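Local coordinates for beta-fructofuranosidase, insoluble isoenzyme CWINV1 (Arabidopsis thaliana, PDB 2OXB), which hydrolyses terminal non-reducing beta-D-fructofuranoside residues, using sucrose and 1-kestose and, less readily, neokestose and levan, as a cell-wall invertase of glycosyl hydrolase family 32, at residues Ser404-Gly410 / Val425-Phe430. The protein carries 1 engineered substitution. Sequence-based numbering, arbitrary orientation.
Sequences SGLGPFG and VYFRIF
Main-chain bonds pair F409 with F427 both ways: F409 N reaches F427 O at 3.1 Å in the carbonyl plane, whereas F427 N meets F409 O at 2.9 Å from well above that carbonyl's plane. I429 N donates to L406 O at 2.7 Å and 167°. P408 CA adds a CA-H...O contact to F427 O. At G407 (phi 138°) a CB would be jammed against the preceding carbonyl O, and P408 follows a cis peptide bond.

The apolar contacts divide between two faces. On one, L406 CB packs on I429 CB at 3.7 Å, and F427 CB lies over the rim of the F409 ring; L473 of strand 473-480 touches both phenylalanines. On the other, P408 CB sits 3.8 Å from the Y426 ring centroid, a CH-pi contact. Y426 CG lies between its backbone N and carbonyl carbon (chi1 55°), turning one ring face to P408.

R428, extended from CG to NE, brings NH1 close to S404 OG, at too poor an angle for a hydrogen bond; S404 OG also lies at the F430 ring edge.

Strands 406-415 and 423-431 form an antiparallel beta hairpin in the C-terminal beta-sandwich domain of family 32 enzymes.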
ATOM      1  N   SER A 404     -17.344  15.259  20.208  1.00 35.43           N
ATOM      2  CA  SER A 404     -17.988  13.962  20.393  1.00 35.14           C
ATOM      3  C   SER A 404     -17.759  13.552  21.849  1.00 34.19           C
ATOM      4  O   SER A 404     -16.897  14.111  22.537  1.00 33.44           O
ATOM      5  CB  SER A 404     -17.368  12.889  19.486  1.00 35.11           C
ATOM      6  OG  SER A 404     -17.441  13.241  18.123  1.00 38.67           O
ATOM      7  N   GLY A 405     -18.535  12.578  22.315  1.00 32.59           N
ATOM      8  CA  GLY A 405     -18.361  12.099  23.673  1.00 29.31           C
ATOM      9  C   GLY A 405     -16.939  11.577  23.780  1.00 26.27           C
ATOM     10  O   GLY A 405     -16.145  12.076  24.566  1.00 27.47           O
ATOM     11  N   LEU A 406     -16.613  10.573  22.977  1.00 22.95           N
ATOM     12  CA  LEU A 406     -15.279  10.012  22.987  1.00 19.76           C
ATOM     13  C   LEU A 406     -14.609  10.359  21.657  1.00 19.63           C
ATOM     14  O   LEU A 406     -14.590   9.564  20.713  1.00 21.21           O
ATOM     15  CB  LEU A 406     -15.325   8.486  23.216  1.00 16.08           C
ATOM     16  CG  LEU A 406     -15.917   7.949  24.536  1.00 13.99           C
ATOM     17  CD1 LEU A 406     -15.584   6.459  24.712  1.00 11.02           C
ATOM     18  CD2 LEU A 406     -15.360   8.747  25.717  1.00 11.11           C
ATOM     19  N   GLY A 407     -14.082  11.573  21.582  1.00 19.79           N
ATOM     20  CA  GLY A 407     -13.424  12.014  20.370  1.00 19.79           C
ATOM     21  C   GLY A 407     -13.810  13.443  20.075  1.00 21.50           C
ATOM     22  O   GLY A 407     -14.780  13.946  20.639  1.00 18.93           O
ATOM     23  N   PRO A 408     -13.090  14.107  19.157  1.00 23.41           N
ATOM     24  CA  PRO A 408     -11.945  13.544  18.424  1.00 25.27           C
ATOM     25  C   PRO A 408     -10.587  13.680  19.141  1.00 26.45           C
ATOM     26  O   PRO A 408     -10.286  14.724  19.727  1.00 26.34           O
ATOM     27  CB  PRO A 408     -11.988  14.318  17.117  1.00 26.26           C
ATOM     28  CG  PRO A 408     -12.366  15.704  17.606  1.00 25.38           C
ATOM     29  CD  PRO A 408     -13.446  15.443  18.636  1.00 24.43           C
ATOM     30  N   PHE A 409      -9.773  12.623  19.079  1.00 25.81           N
ATOM     31  CA  PHE A 409      -8.467  12.627  19.727  1.00 25.87           C
ATOM     32  C   PHE A 409      -7.409  11.751  19.061  1.00 27.36           C
ATOM     33  O   PHE A 409      -7.566  10.541  18.945  1.00 27.46           O
ATOM     34  CB  PHE A 409      -8.606  12.240  21.210  1.00 24.21           C
ATOM     35  CG  PHE A 409      -8.953  10.780  21.463  1.00 21.69           C
ATOM     36  CD1 PHE A 409      -7.969   9.796  21.467  1.00 17.19           C
ATOM     37  CD2 PHE A 409     -10.259  10.407  21.790  1.00 19.59           C
ATOM     38  CE1 PHE A 409      -8.285   8.476  21.800  1.00 18.15           C
ATOM     39  CE2 PHE A 409     -10.571   9.087  22.122  1.00 17.34           C
ATOM     40  CZ  PHE A 409      -9.587   8.119  22.131  1.00 13.40           C
ATOM     41  N   GLY A 410      -6.316  12.376  18.633  1.00 30.08           N
ATOM     42  CA  GLY A 410      -5.244  11.643  17.983  1.00 31.20           C
ATOM     43  C   GLY A 410      -3.980  12.479  17.908  1.00 30.78           C
ATOM     44  O   GLY A 410      -3.536  13.039  18.910  1.00 32.35           O
ATOM     45  N   VAL A 425      -4.657  13.199  12.494  1.00 27.92           N
ATOM     46  CA  VAL A 425      -5.159  11.840  12.474  1.00 25.83           C
ATOM     47  C   VAL A 425      -5.623  11.587  13.906  1.00 26.57           C
ATOM     48  O   VAL A 425      -4.902  11.881  14.866  1.00 26.06           O
ATOM     49  CB  VAL A 425      -4.052  10.857  12.110  1.00 25.01           C
ATOM     50  CG1 VAL A 425      -4.547   9.435  12.254  1.00 23.10           C
ATOM     51  CG2 VAL A 425      -3.579  11.131  10.687  1.00 26.49           C
ATOM     52  N   TYR A 426      -6.826  11.053  14.060  1.00 25.50           N
ATOM     53  CA  TYR A 426      -7.341  10.816  15.391  1.00 25.13           C
ATOM     54  C   TYR A 426      -8.377   9.711  15.418  1.00 25.75           C
ATOM     55  O   TYR A 426      -8.628   9.054  14.408  1.00 26.29           O
ATOM     56  CB  TYR A 426      -7.941  12.113  15.919  1.00 25.69           C
ATOM     57  CG  TYR A 426      -8.995  12.691  15.009  1.00 24.89           C
ATOM     58  CD1 TYR A 426     -10.246  12.095  14.900  1.00 26.50           C
ATOM     59  CD2 TYR A 426      -8.736  13.822  14.241  1.00 26.88           C
ATOM     60  CE1 TYR A 426     -11.218  12.607  14.055  1.00 26.18           C
ATOM     61  CE2 TYR A 426      -9.704  14.347  13.380  1.00 27.10           C
ATOM     62  CZ  TYR A 426     -10.944  13.732  13.294  1.00 25.91           C
ATOM     63  OH  TYR A 426     -11.910  14.235  12.452  1.00 24.30           O
ATOM     64  N   PHE A 427      -8.971   9.530  16.593  1.00 25.17           N
ATOM     65  CA  PHE A 427      -9.992   8.518  16.843  1.00 24.89           C
ATOM     66  C   PHE A 427     -11.287   9.136  17.353  1.00 25.60           C
ATOM     67  O   PHE A 427     -11.289  10.250  17.880  1.00 25.55           O
ATOM     68  CB  PHE A 427      -9.520   7.536  17.911  1.00 24.43           C
ATOM     69  CG  PHE A 427      -8.447   6.605  17.451  1.00 26.12           C
ATOM     70  CD1 PHE A 427      -8.715   5.657  16.465  1.00 25.73           C
ATOM     71  CD2 PHE A 427      -7.175   6.651  18.018  1.00 25.39           C
ATOM     72  CE1 PHE A 427      -7.738   4.765  16.052  1.00 22.80           C
ATOM     73  CE2 PHE A 427      -6.183   5.759  17.611  1.00 24.85           C
ATOM     74  CZ  PHE A 427      -6.468   4.814  16.626  1.00 23.63           C
ATOM     75  N   ARG A 428     -12.380   8.386  17.192  1.00 25.37           N
ATOM     76  CA  ARG A 428     -13.720   8.752  17.662  1.00 22.83           C
ATOM     77  C   ARG A 428     -14.424   7.440  18.005  1.00 23.77           C
ATOM     78  O   ARG A 428     -14.548   6.565  17.157  1.00 21.71           O
ATOM     79  CB  ARG A 428     -14.503   9.461  16.575  1.00 21.08           C
ATOM     80  CG  ARG A 428     -14.190  10.912  16.410  1.00 18.84           C
ATOM     81  CD  ARG A 428     -14.507  11.282  14.990  1.00 17.22           C
ATOM     82  NE  ARG A 428     -14.498  12.714  14.760  1.00 16.01           N
ATOM     83  CZ  ARG A 428     -15.561  13.483  14.902  1.00 14.04           C
ATOM     84  NH1 ARG A 428     -16.713  12.950  15.276  1.00 16.56           N
ATOM     85  NH2 ARG A 428     -15.471  14.776  14.651  1.00 17.04           N
ATOM     86  N   ILE A 429     -14.867   7.299  19.251  1.00 25.32           N
ATOM     87  CA  ILE A 429     -15.540   6.074  19.686  1.00 25.54           C
ATOM     88  C   ILE A 429     -17.045   6.275  19.860  1.00 26.48           C
ATOM     89  O   ILE A 429     -17.498   7.226  20.490  1.00 25.56           O
ATOM     90  CB  ILE A 429     -14.994   5.547  21.056  1.00 25.41           C
ATOM     91  CG1 ILE A 429     -13.474   5.360  21.014  1.00 25.33           C
ATOM     92  CG2 ILE A 429     -15.698   4.246  21.426  1.00 23.38           C
ATOM     93  CD1 ILE A 429     -12.977   4.349  20.013  1.00 28.13           C
ATOM     94  N   PHE A 430     -17.809   5.348  19.309  1.00 28.88           N
ATOM     95  CA  PHE A 430     -19.248   5.387  19.423  1.00 31.31           C
ATOM     96  C   PHE A 430     -19.711   3.972  19.727  1.00 32.16           C
ATOM     97  O   PHE A 430     -18.923   3.023  19.653  1.00 31.20           O
ATOM     98  CB  PHE A 430     -19.875   5.879  18.122  1.00 34.35           C
ATOM     99  CG  PHE A 430     -19.485   7.282  17.759  1.00 37.94           C
ATOM    100  CD1 PHE A 430     -19.780   8.339  18.616  1.00 39.11           C
ATOM    101  CD2 PHE A 430     -18.819   7.548  16.567  1.00 39.11           C
ATOM    102  CE1 PHE A 430     -19.418   9.639  18.295  1.00 41.35           C
ATOM    103  CE2 PHE A 430     -18.452   8.843  16.235  1.00 40.56           C
ATOM    104  CZ  PHE A 430     -18.751   9.895  17.100  1.00 41.88           C
TER